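Local coordinates for neurogenic locus protein delta (Drosophila melanogaster, PDB 7ALK), which acts, here as its N-terminal C2, DSL and first EGF-like domains, as a ligand for the Notch receptor and is required for the correct separation of neural and epidermal cell lineages, at residues Ser1-Ser12 with Thr152-Asp163; Arg178-Thr186 with Leu196-His205. All blocks are in the same frame, centred on the assembly; numbering follows the deposited sequence.

Interaction 1: Ser1-Ser12 with Thr152-Asp163; sequences SGSFELRLKYFS and TSLEYDFRVTCD
Arg159 carries CG between its backbone N and carbonyl carbon (chi1 74°) and runs extended to NE, which lays it alongside Glu5, both side chains pointing the same way. The carboxylate and guanidinium planes are only 12° apart, and NE donates to Glu5 OE1 at 3.1 Å, nearly in the guanidinium plane. Arg7 also bridges its cross-strand partner, but there the planes stand steeply to each other: NH2 reaches the anti lone pair of Asp157 OD2 at 2.9 Å. Lys9, bent at chi3, extends this into a network, its NZ 3.0 Å from Glu155 OE2 and above that carboxylate plane, with a longer salt bridge to Asp157 OD1. Asp157 OD1 also has a hydrogen bond with Thr144 OG1. Lys9 and Tyr10 both face Glu155 in a classic beta bulge, where Lys9 N bonds Glu155 O at 2.9 Å. At the far end the Ser1 amino group meets Asp163 OD2 at 2.8 Å. The reverse face is apolar: Phe4 CD2 touches Val160 CG2 at 3.4 Å, and Leu6 CD1 reaches Tyr156 CD2 at 3.7 Å. In this C2-type beta sandwich, strand 3-12 pairs antiparallel with 153-161 along one edge and with 92-95 along the other, strand 143-148 flanks 153-161, and the apolar face packs on strands 103-113 and 124-135.

Interaction 2: Arg178-Thr186 with Leu196-His205; sequences RDDSFGHST and LTGWQGDYCH
His184 lies almost flat on Trp199: the imidazole and the six-membered ring of the indole form an offset stack with centroids 3.8 Å apart and planes at 5°. The same histidine also covers the five-membered ring, its CB standing 3.4 Å from the centroid of that Trp199 ring, close to the normal, so one residue spans the indole through a stack and a CH-pi contact. CG of His184 sits beside its backbone N (chi1 -66°), which carries the imidazole out over the benzene half of Trp199. Behind it, on the other imidazole face, comes Asp180 N. Backbone bonds flank the stack: Leu196 N donates to His184 O at 3.1 Å and nearly straight (173°), while Leu196 CD1 rests 3.8 Å from His184 CB. His184 N makes a weaker bond to Cys204 O.

This is the disulfide-knit DSL domain, in which strand 183-187 is the middle one of a small antiparallel sheet and Cys204 is tied to Cys195, next to Leu196. The hairpin 178-186 turns through Asp180, whose OD1 receives Phe182 N at 2.9 Å in an Asx turn and Arg178 NH1 at 2.6 Å; the guanidinium meets that oxygen edge-on. Asp179 and Asp180 both face Gly183 in a classic beta bulge. Gly183 CA approaches Tyr203 O to 3.3 Å, backbone against backbone, and the indole of Trp199 reaches onward to Lys220 and Pro221 of the first EGF-like domain.

How the interactions relate
The two contacts lie in series along an elongated chain, their centres about 38 Å apart and their nearest atoms about 13 Å, so they share no strand and do not touch. Interaction 1 joins segments 140 residues apart into neighbouring strands, with half of its touching residues buried, burying 1224 Å². It is held by a long ladder of backbone bonds, with salt bridges on one face and a hydrophobic face turned into the sandwich. Interaction 2, bridging only ten residues, buries 449 Å² and includes several exposed residues. With just two cross-segment backbone bonds, one weak, it relies on aromatic stacking, and one segment is tied through Cys204 to Cys195.

Interaction 1: Ser1-Ser12 with Thr152-Asp163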
loop_
_atom_site.group_PDB
_atom_site.type_symbol
_atom_site.label_atom_id
_atom_site.label_comp_id
_atom_site.label_asym_id
_atom_site.label_seq_id
_atom_site.Cartn_x
_atom_site.Cartn_y
_atom_site.Cartn_z
ATOM N N SER A 1 -10.052 -3.641 2.844
ATOM C CA SER A 1 -9.605 -4.795 2.074
ATOM C C SER A 1 -8.431 -4.450 1.163
ATOM O O SER A 1 -8.610 -4.233 -0.032
ATOM C CB SER A 1 -10.757 -5.360 1.239
ATOM O OG SER A 1 -11.725 -5.992 2.057
ATOM N N GLY A 2 -7.232 -4.394 1.734
ATOM C CA GLY A 2 -6.033 -4.202 0.942
ATOM C C GLY A 2 -5.852 -2.816 0.352
ATOM O O GLY A 2 -6.786 -2.010 0.325
ATOM N N SER A 3 -4.640 -2.535 -0.125
ATOM C CA SER A 3 -4.315 -1.257 -0.746
ATOM C C SER A 3 -3.003 -1.399 -1.506
ATOM O O SER A 3 -2.104 -2.131 -1.086
ATOM C CB SER A 3 -4.206 -0.129 0.290
ATOM O OG SER A 3 -5.450 0.110 0.921
ATOM N N PHE A 4 -2.911 -0.692 -2.630
ATOM C CA PHE A 4 -1.706 -0.661 -3.449
ATOM C C PHE A 4 -0.923 0.596 -3.095
ATOM O O PHE A 4 -1.415 1.712 -3.292
ATOM C CB PHE A 4 -2.053 -0.682 -4.940
ATOM C CG PHE A 4 -0.853 -0.715 -5.855
ATOM C CD1 PHE A 4 -0.181 0.449 -6.192
ATOM C CD2 PHE A 4 -0.415 -1.909 -6.398
ATOM C CE1 PHE A 4 0.916 0.414 -7.034
ATOM C CE2 PHE A 4 0.681 -1.949 -7.241
ATOM C CZ PHE A 4 1.346 -0.785 -7.559
ATOM N N GLU A 5 0.288 0.415 -2.573
ATOM C CA GLU A 5 1.141 1.520 -2.153
ATOM C C GLU A 5 2.290 1.689 -3.135
ATOM O O GLU A 5 3.013 0.729 -3.425
ATOM C CB GLU A 5 1.693 1.287 -0.745
ATOM C CG GLU A 5 0.658 1.388 0.361
ATOM C CD GLU A 5 1.193 0.926 1.702
ATOM O OE1 GLU A 5 2.097 0.064 1.721
ATOM O OE2 GLU A 5 0.712 1.429 2.740
ATOM N N LEU A 6 2.457 2.909 -3.642
ATOM C CA LEU A 6 3.592 3.271 -4.481
ATOM C C LEU A 6 4.378 4.361 -3.766
ATOM O O LEU A 6 3.866 5.467 -3.562
ATOM C CB LEU A 6 3.139 3.749 -5.861
ATOM C CG LEU A 6 4.213 4.427 -6.718
ATOM C CD1 LEU A 6 5.380 3.487 -6.969
ATOM C CD2 LEU A 6 3.632 4.914 -8.031
ATOM N N ARG A 7 5.614 4.047 -3.384
ATOM C CA ARG A 7 6.464 4.964 -2.630
ATOM C C ARG A 7 7.581 5.464 -3.537
ATOM O O ARG A 7 8.497 4.709 -3.878
ATOM C CB ARG A 7 7.035 4.285 -1.387
ATOM C CG ARG A 7 8.038 5.141 -0.629
ATOM C CD ARG A 7 8.479 4.470 0.661
ATOM N NE ARG A 7 9.154 3.202 0.416
ATOM C CZ ARG A 7 9.506 2.347 1.367
ATOM N NH1 ARG A 7 9.259 2.593 2.643
ATOM N NH2 ARG A 7 10.120 1.217 1.029
ATOM N N LEU A 8 7.503 6.733 -3.924
ATOM C CA LEU A 8 8.574 7.347 -4.692
ATOM C C LEU A 8 9.763 7.635 -3.785
ATOM O O LEU A 8 9.601 8.084 -2.646
ATOM C CB LEU A 8 8.085 8.637 -5.347
ATOM C CG LEU A 8 6.704 8.584 -6.001
ATOM C CD1 LEU A 8 6.192 9.988 -6.275
ATOM C CD2 LEU A 8 6.748 7.768 -7.282
ATOM N N LYS A 9 10.967 7.374 -4.291
ATOM C CA LYS A 9 12.185 7.564 -3.513
ATOM C C LYS A 9 13.050 8.695 -4.055
ATOM O O LYS A 9 13.267 9.690 -3.358
ATOM C CB LYS A 9 12.985 6.255 -3.451
ATOM C CG LYS A 9 12.228 5.106 -2.801
ATOM C CD LYS A 9 13.168 3.996 -2.352
ATOM C CE LYS A 9 13.915 3.390 -3.526
ATOM N NZ LYS A 9 14.853 2.315 -3.094
ATOM N N TYR A 10 13.550 8.577 -5.284
ATOM C CA TYR A 10 14.462 9.575 -5.828
ATOM C C TYR A 10 14.170 9.810 -7.301
ATOM O O TYR A 10 14.064 8.857 -8.077
ATOM C CB TYR A 10 15.922 9.141 -5.651
ATOM C CG TYR A 10 16.919 10.267 -5.800
ATOM C CD1 TYR A 10 17.276 11.052 -4.712
ATOM C CD2 TYR A 10 17.510 10.540 -7.027
ATOM C CE1 TYR A 10 18.190 12.081 -4.840
ATOM C CE2 TYR A 10 18.426 11.567 -7.166
ATOM C CZ TYR A 10 18.761 12.334 -6.069
ATOM O OH TYR A 10 19.672 13.357 -6.199
ATOM N N PHE A 11 14.037 11.078 -7.675
ATOM C CA PHE A 11 13.984 11.496 -9.068
ATOM C C PHE A 11 15.250 12.280 -9.379
ATOM O O PHE A 11 15.590 13.222 -8.657
ATOM C CB PHE A 11 12.743 12.346 -9.350
ATOM C CG PHE A 11 12.585 12.723 -10.796
ATOM C CD1 PHE A 11 12.161 11.786 -11.726
ATOM C CD2 PHE A 11 12.862 14.009 -11.226
ATOM C CE1 PHE A 11 12.015 12.127 -13.058
ATOM C CE2 PHE A 11 12.717 14.356 -12.557
ATOM C CZ PHE A 11 12.292 13.413 -13.474
ATOM N N SER A 12 15.948 11.886 -10.439
ATOM C CA SER A 12 17.258 12.435 -10.769
ATOM C C SER A 12 17.167 13.235 -12.062
ATOM O O SER A 12 16.745 12.705 -13.094
ATOM C CB SER A 12 18.296 11.321 -10.899
ATOM O OG SER A 12 19.595 11.853 -11.090
ATOM N N THR A 152 16.662 11.672 -17.244
ATOM C CA THR A 152 16.041 11.569 -15.935
ATOM C C THR A 152 15.981 10.122 -15.466
ATOM O O THR A 152 16.029 9.178 -16.260
ATOM C CB THR A 152 14.630 12.164 -15.950
ATOM O OG1 THR A 152 13.861 11.549 -16.993
ATOM C CG2 THR A 152 14.690 13.658 -16.194
ATOM N N SER A 153 15.866 9.965 -14.149
ATOM C CA SER A 153 15.775 8.654 -13.519
ATOM C C SER A 153 14.850 8.755 -12.316
ATOM O O SER A 153 14.996 9.667 -11.497
ATOM C CB SER A 153 17.157 8.151 -13.086
ATOM O OG SER A 153 17.049 6.974 -12.306
ATOM N N LEU A 154 13.905 7.823 -12.215
ATOM C CA LEU A 154 12.940 7.793 -11.123
ATOM C C LEU A 154 13.009 6.439 -10.434
ATOM O O LEU A 154 12.862 5.399 -11.085
ATOM C CB LEU A 154 11.522 8.065 -11.631
ATOM C CG LEU A 154 10.413 7.959 -10.584
ATOM C CD1 LEU A 154 10.705 8.866 -9.399
ATOM C CD2 LEU A 154 9.070 8.301 -11.197
ATOM N N GLU A 155 13.226 6.455 -9.122
ATOM C CA GLU A 155 13.308 5.246 -8.315
ATOM C C GLU A 155 12.099 5.169 -7.392
ATOM O O GLU A 155 11.693 6.175 -6.801
ATOM C CB GLU A 155 14.604 5.223 -7.499
ATOM C CG GLU A 155 14.933 3.876 -6.882
ATOM C CD GLU A 155 16.299 3.856 -6.225
ATOM O OE1 GLU A 155 17.079 4.808 -6.445
ATOM O OE2 GLU A 155 16.591 2.891 -5.486
ATOM N N TYR A 156 11.526 3.973 -7.267
ATOM C CA TYR A 156 10.274 3.809 -6.544
ATOM C C TYR A 156 10.163 2.385 -6.017
ATOM O O TYR A 156 10.825 1.465 -6.505
ATOM C CB TYR A 156 9.066 4.125 -7.436
ATOM C CG TYR A 156 9.035 3.309 -8.710
ATOM C CD1 TYR A 156 9.779 3.686 -9.820
ATOM C CD2 TYR A 156 8.272 2.150 -8.796
ATOM C CE1 TYR A 156 9.759 2.939 -10.982
ATOM C CE2 TYR A 156 8.246 1.397 -9.954
ATOM C CZ TYR A 156 8.991 1.796 -11.044
ATOM O OH TYR A 156 8.971 1.050 -12.198
ATOM N N ASP A 157 9.309 2.220 -5.009
ATOM C CA ASP A 157 8.916 0.918 -4.492
ATOM C C ASP A 157 7.403 0.774 -4.601
ATOM O O ASP A 157 6.664 1.758 -4.495
ATOM C CB ASP A 157 9.345 0.728 -3.029
ATOM C CG ASP A 157 10.813 1.025 -2.803
ATOM O OD1 ASP A 157 11.595 0.961 -3.773
ATOM O OD2 ASP A 157 11.186 1.322 -1.648
ATOM N N PHE A 158 6.943 -0.457 -4.809
ATOM C CA PHE A 158 5.514 -0.713 -4.938
ATOM C C PHE A 158 5.187 -2.072 -4.340
ATOM O O PHE A 158 5.990 -3.007 -4.410
ATOM C CB PHE A 158 5.054 -0.652 -6.401
ATOM C CG PHE A 158 5.731 -1.654 -7.297
ATOM C CD1 PHE A 158 6.973 -1.385 -7.849
ATOM C CD2 PHE A 158 5.119 -2.861 -7.594
ATOM C CE1 PHE A 158 7.594 -2.304 -8.675
ATOM C CE2 PHE A 158 5.735 -3.783 -8.420
ATOM C CZ PHE A 158 6.974 -3.504 -8.960
ATOM N N ARG A 159 3.994 -2.173 -3.753
ATOM C CA ARG A 159 3.533 -3.423 -3.164
ATOM C C ARG A 159 2.031 -3.340 -2.935
ATOM O O ARG A 159 1.426 -2.269 -3.019
ATOM C CB ARG A 159 4.252 -3.724 -1.845
ATOM C CG ARG A 159 3.794 -2.847 -0.694
ATOM C CD ARG A 159 4.497 -3.213 0.598
ATOM N NE ARG A 159 3.998 -2.432 1.722
ATOM C CZ ARG A 159 4.496 -2.482 2.949
ATOM N NH1 ARG A 159 5.512 -3.274 3.250
ATOM N NH2 ARG A 159 3.960 -1.722 3.899
ATOM N N VAL A 160 1.439 -4.497 -2.644
ATOM C CA VAL A 160 0.044 -4.604 -2.229
ATOM C C VAL A 160 0.009 -5.339 -0.898
ATOM O O VAL A 160 0.603 -6.414 -0.764
ATOM C CB VAL A 160 -0.818 -5.341 -3.270
ATOM C CG1 VAL A 160 -2.298 -5.138 -2.968
ATOM C CG2 VAL A 160 -0.489 -4.873 -4.667
ATOM N N THR A 161 -0.680 -4.758 0.081
ATOM C CA THR A 161 -0.819 -5.355 1.400
ATOM C C THR A 161 -2.273 -5.284 1.837
ATOM O O THR A 161 -2.992 -4.340 1.501
ATOM C CB THR A 161 0.069 -4.655 2.441
ATOM O OG1 THR A 161 -0.195 -3.246 2.428
ATOM C CG2 THR A 161 1.541 -4.897 2.141
ATOM N N CYS A 162 -2.701 -6.293 2.589
ATOM C CA CYS A 162 -4.073 -6.347 3.066
ATOM C C CYS A 162 -4.287 -5.363 4.211
ATOM O O CYS A 162 -3.358 -5.025 4.952
ATOM C CB CYS A 162 -4.434 -7.761 3.526
ATOM S SG CYS A 162 -4.263 -9.057 2.270
ATOM N N ASP A 163 -5.527 -4.902 4.348
ATOM C CA ASP A 163 -5.880 -4.022 5.450
ATOM C C ASP A 163 -5.895 -4.801 6.764
ATOM O O ASP A 163 -5.751 -6.027 6.799
ATOM C CB ASP A 163 -7.239 -3.368 5.203
ATOM C CG ASP A 163 -7.178 -2.265 4.164
ATOM O OD1 ASP A 163 -6.070 -1.972 3.668
ATOM O OD2 ASP A 163 -8.239 -1.691 3.844
#

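Interaction 2: Arg178-Thr186 with Leu196-His205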
loop_
_atom_site.group_PDB
_atom_site.type_symbol
_atom_site.label_atom_id
_atom_site.label_comp_id
_atom_site.label_asym_id
_atom_site.label_seq_id
_atom_site.Cartn_x
_atom_site.Cartn_y
_atom_site.Cartn_z
ATOM N N ARG A 178 -9.925 -12.329 19.135
ATOM C CA ARG A 178 -10.792 -11.931 20.233
ATOM C C ARG A 178 -10.377 -12.683 21.487
ATOM O O ARG A 178 -9.912 -13.826 21.415
ATOM C CB ARG A 178 -12.268 -12.195 19.905
ATOM C CG ARG A 178 -13.246 -11.570 20.887
ATOM C CD ARG A 178 -14.682 -11.964 20.581
ATOM N NE ARG A 178 -15.365 -10.955 19.779
ATOM C CZ ARG A 178 -16.120 -9.984 20.277
ATOM N NH1 ARG A 178 -16.287 -9.836 21.582
ATOM N NH2 ARG A 178 -16.719 -9.137 19.446
ATOM N N ASP A 179 -10.539 -12.031 22.634
ATOM C CA ASP A 179 -10.192 -12.624 23.916
ATOM C C ASP A 179 -11.120 -12.027 24.975
ATOM O O ASP A 179 -10.709 -11.313 25.889
ATOM C CB ASP A 179 -8.715 -12.399 24.230
ATOM C CG ASP A 179 -8.268 -13.100 25.504
ATOM O OD1 ASP A 179 -9.090 -13.787 26.146
ATOM O OD2 ASP A 179 -7.075 -12.963 25.859
ATOM N N ASP A 180 -12.412 -12.307 24.849
ATOM C CA ASP A 180 -13.403 -11.900 25.841
ATOM C C ASP A 180 -14.488 -12.973 25.886
ATOM O O ASP A 180 -14.293 -14.089 25.396
ATOM C CB ASP A 180 -13.953 -10.498 25.520
ATOM C CG ASP A 180 -14.437 -10.370 24.092
ATOM O OD1 ASP A 180 -15.389 -11.082 23.715
ATOM O OD2 ASP A 180 -13.868 -9.546 23.343
ATOM N N SER A 181 -15.640 -12.635 26.475
ATOM C CA SER A 181 -16.708 -13.614 26.650
ATOM C C SER A 181 -17.298 -14.088 25.328
ATOM O O SER A 181 -17.969 -15.125 25.302
ATOM C CB SER A 181 -17.814 -13.033 27.532
ATOM O OG SER A 181 -18.980 -13.834 27.484
ATOM N N PHE A 182 -17.070 -13.361 24.235
ATOM C CA PHE A 182 -17.593 -13.733 22.928
ATOM C C PHE A 182 -16.578 -14.481 22.073
ATOM O O PHE A 182 -16.806 -14.653 20.872
ATOM C CB PHE A 182 -18.082 -12.490 22.180
ATOM C CG PHE A 182 -19.511 -12.130 22.466
ATOM C CD1 PHE A 182 -20.547 -12.783 21.819
ATOM C CD2 PHE A 182 -19.821 -11.136 23.380
ATOM C CE1 PHE A 182 -21.864 -12.454 22.078
ATOM C CE2 PHE A 182 -21.136 -10.803 23.643
ATOM C CZ PHE A 182 -22.158 -11.464 22.992
ATOM N N GLY A 183 -15.475 -14.919 22.649
ATOM C CA GLY A 183 -14.494 -15.697 21.917
ATOM C C GLY A 183 -13.090 -15.536 22.472
ATOM O O GLY A 183 -12.721 -14.517 23.049
ATOM N N HIS A 184 -12.281 -16.579 22.285
ATOM C CA HIS A 184 -10.876 -16.588 22.695
ATOM C C HIS A 184 -10.102 -17.273 21.574
ATOM O O HIS A 184 -10.013 -18.504 21.544
ATOM C CB HIS A 184 -10.688 -17.313 24.023
ATOM C CG HIS A 184 -11.335 -16.629 25.186
ATOM N ND1 HIS A 184 -10.647 -15.800 26.045
ATOM C CD2 HIS A 184 -12.615 -16.647 25.628
ATOM C CE1 HIS A 184 -11.472 -15.343 26.969
ATOM N NE2 HIS A 184 -12.673 -15.841 26.738
ATOM N N SER A 185 -9.545 -16.484 20.657
ATOM C CA SER A 185 -8.967 -17.070 19.455
ATOM C C SER A 185 -8.100 -16.048 18.736
ATOM O O SER A 185 -8.184 -14.842 18.987
ATOM C CB SER A 185 -10.060 -17.581 18.515
ATOM O OG SER A 185 -10.990 -16.551 18.224
ATOM N N THR A 186 -7.265 -16.558 17.834
ATOM C CA THR A 186 -6.483 -15.772 16.888
ATOM C C THR A 186 -6.874 -16.190 15.469
ATOM O O THR A 186 -7.824 -16.952 15.264
ATOM C CB THR A 186 -4.982 -15.950 17.135
ATOM O OG1 THR A 186 -4.550 -17.204 16.590
ATOM C CG2 THR A 186 -4.673 -15.916 18.625
ATOM N N LEU A 196 -7.530 -20.354 21.095
ATOM C CA LEU A 196 -6.547 -20.497 22.154
ATOM C C LEU A 196 -6.682 -21.863 22.822
ATOM O O LEU A 196 -7.712 -22.535 22.725
ATOM C CB LEU A 196 -6.711 -19.383 23.188
ATOM C CG LEU A 196 -6.443 -17.964 22.682
ATOM C CD1 LEU A 196 -6.877 -16.935 23.712
ATOM C CD2 LEU A 196 -4.974 -17.789 22.328
ATOM N N THR A 197 -5.615 -22.271 23.503
ATOM C CA THR A 197 -5.613 -23.554 24.192
ATOM C C THR A 197 -6.690 -23.583 25.268
ATOM O O THR A 197 -6.751 -22.699 26.127
ATOM C CB THR A 197 -4.240 -23.820 24.810
ATOM O OG1 THR A 197 -3.270 -23.976 23.767
ATOM C CG2 THR A 197 -4.271 -25.081 25.662
ATOM N N GLY A 198 -7.550 -24.596 25.208
ATOM C CA GLY A 198 -8.619 -24.741 26.172
ATOM C C GLY A 198 -9.938 -24.122 25.779
ATOM O O GLY A 198 -10.788 -23.906 26.651
ATOM N N TRP A 199 -10.144 -23.826 24.497
ATOM C CA TRP A 199 -11.388 -23.238 24.027
ATOM C C TRP A 199 -11.937 -24.057 22.867
ATOM O O TRP A 199 -11.200 -24.758 22.169
ATOM C CB TRP A 199 -11.194 -21.773 23.616
ATOM C CG TRP A 199 -10.795 -20.908 24.768
ATOM C CD1 TRP A 199 -9.537 -20.485 25.080
ATOM C CD2 TRP A 199 -11.660 -20.376 25.779
ATOM N NE1 TRP A 199 -9.565 -19.714 26.217
ATOM C CE2 TRP A 199 -10.856 -19.632 26.666
ATOM C CE3 TRP A 199 -13.035 -20.453 26.017
ATOM C CZ2 TRP A 199 -11.383 -18.969 27.772
ATOM C CZ3 TRP A 199 -13.556 -19.794 27.115
ATOM C CH2 TRP A 199 -12.732 -19.063 27.978
ATOM N N GLN A 200 -13.250 -23.956 22.671
ATOM C CA GLN A 200 -13.949 -24.836 21.746
ATOM C C GLN A 200 -15.267 -24.190 21.344
ATOM O O GLN A 200 -15.826 -23.380 22.087
ATOM C CB GLN A 200 -14.195 -26.208 22.385
ATOM C CG GLN A 200 -14.159 -27.381 21.427
ATOM C CD GLN A 200 -14.143 -28.710 22.157
ATOM O OE1 GLN A 200 -14.416 -28.774 23.357
ATOM N NE2 GLN A 200 -13.820 -29.778 21.438
ATOM N N GLY A 201 -15.753 -24.560 20.166
ATOM C CA GLY A 201 -17.020 -24.080 19.653
ATOM C C GLY A 201 -16.852 -23.359 18.331
ATOM O O GLY A 201 -15.794 -23.394 17.696
ATOM N N ASP A 202 -17.932 -22.696 17.910
ATOM C CA ASP A 202 -17.901 -21.930 16.668
ATOM C C ASP A 202 -17.005 -20.706 16.808
ATOM O O ASP A 202 -16.032 -20.541 16.063
ATOM C CB ASP A 202 -19.319 -21.522 16.269
ATOM C CG ASP A 202 -20.246 -22.711 16.114
ATOM O OD1 ASP A 202 -19.825 -23.842 16.438
ATOM O OD2 ASP A 202 -21.396 -22.516 15.668
ATOM N N TYR A 203 -17.325 -19.831 17.757
ATOM C CA TYR A 203 -16.481 -18.695 18.098
ATOM C C TYR A 203 -15.512 -19.015 19.226
ATOM O O TYR A 203 -14.773 -18.127 19.662
ATOM C CB TYR A 203 -17.346 -17.493 18.485
ATOM C CG TYR A 203 -18.161 -16.937 17.340
ATOM C CD1 TYR A 203 -19.414 -17.454 17.042
ATOM C CD2 TYR A 203 -17.681 -15.895 16.561
ATOM C CE1 TYR A 203 -20.166 -16.951 15.998
ATOM C CE2 TYR A 203 -18.425 -15.384 15.513
ATOM C CZ TYR A 203 -19.668 -15.916 15.237
ATOM O OH TYR A 203 -20.414 -15.412 14.197
ATOM N N CYS A 204 -15.503 -20.264 19.697
ATOM C CA CYS A 204 -14.666 -20.700 20.816
ATOM C C CYS A 204 -14.939 -19.867 22.066
ATOM O O CYS A 204 -14.042 -19.272 22.665
ATOM C CB CYS A 204 -13.187 -20.687 20.436
ATOM S SG CYS A 204 -12.758 -22.114 19.423
ATOM N N HIS A 205 -16.211 -19.834 22.449
ATOM C CA HIS A 205 -16.674 -19.211 23.676
ATOM C C HIS A 205 -16.849 -20.215 24.805
ATOM O O HIS A 205 -17.283 -19.833 25.897
ATOM C CB HIS A 205 -17.999 -18.491 23.416
ATOM C CG HIS A 205 -19.021 -19.342 22.726
ATOM N ND1 HIS A 205 -18.890 -19.741 21.413
ATOM C CD2 HIS A 205 -20.181 -19.879 23.169
ATOM C CE1 HIS A 205 -19.930 -20.483 21.076
ATOM N NE2 HIS A 205 -20.728 -20.583 22.124
#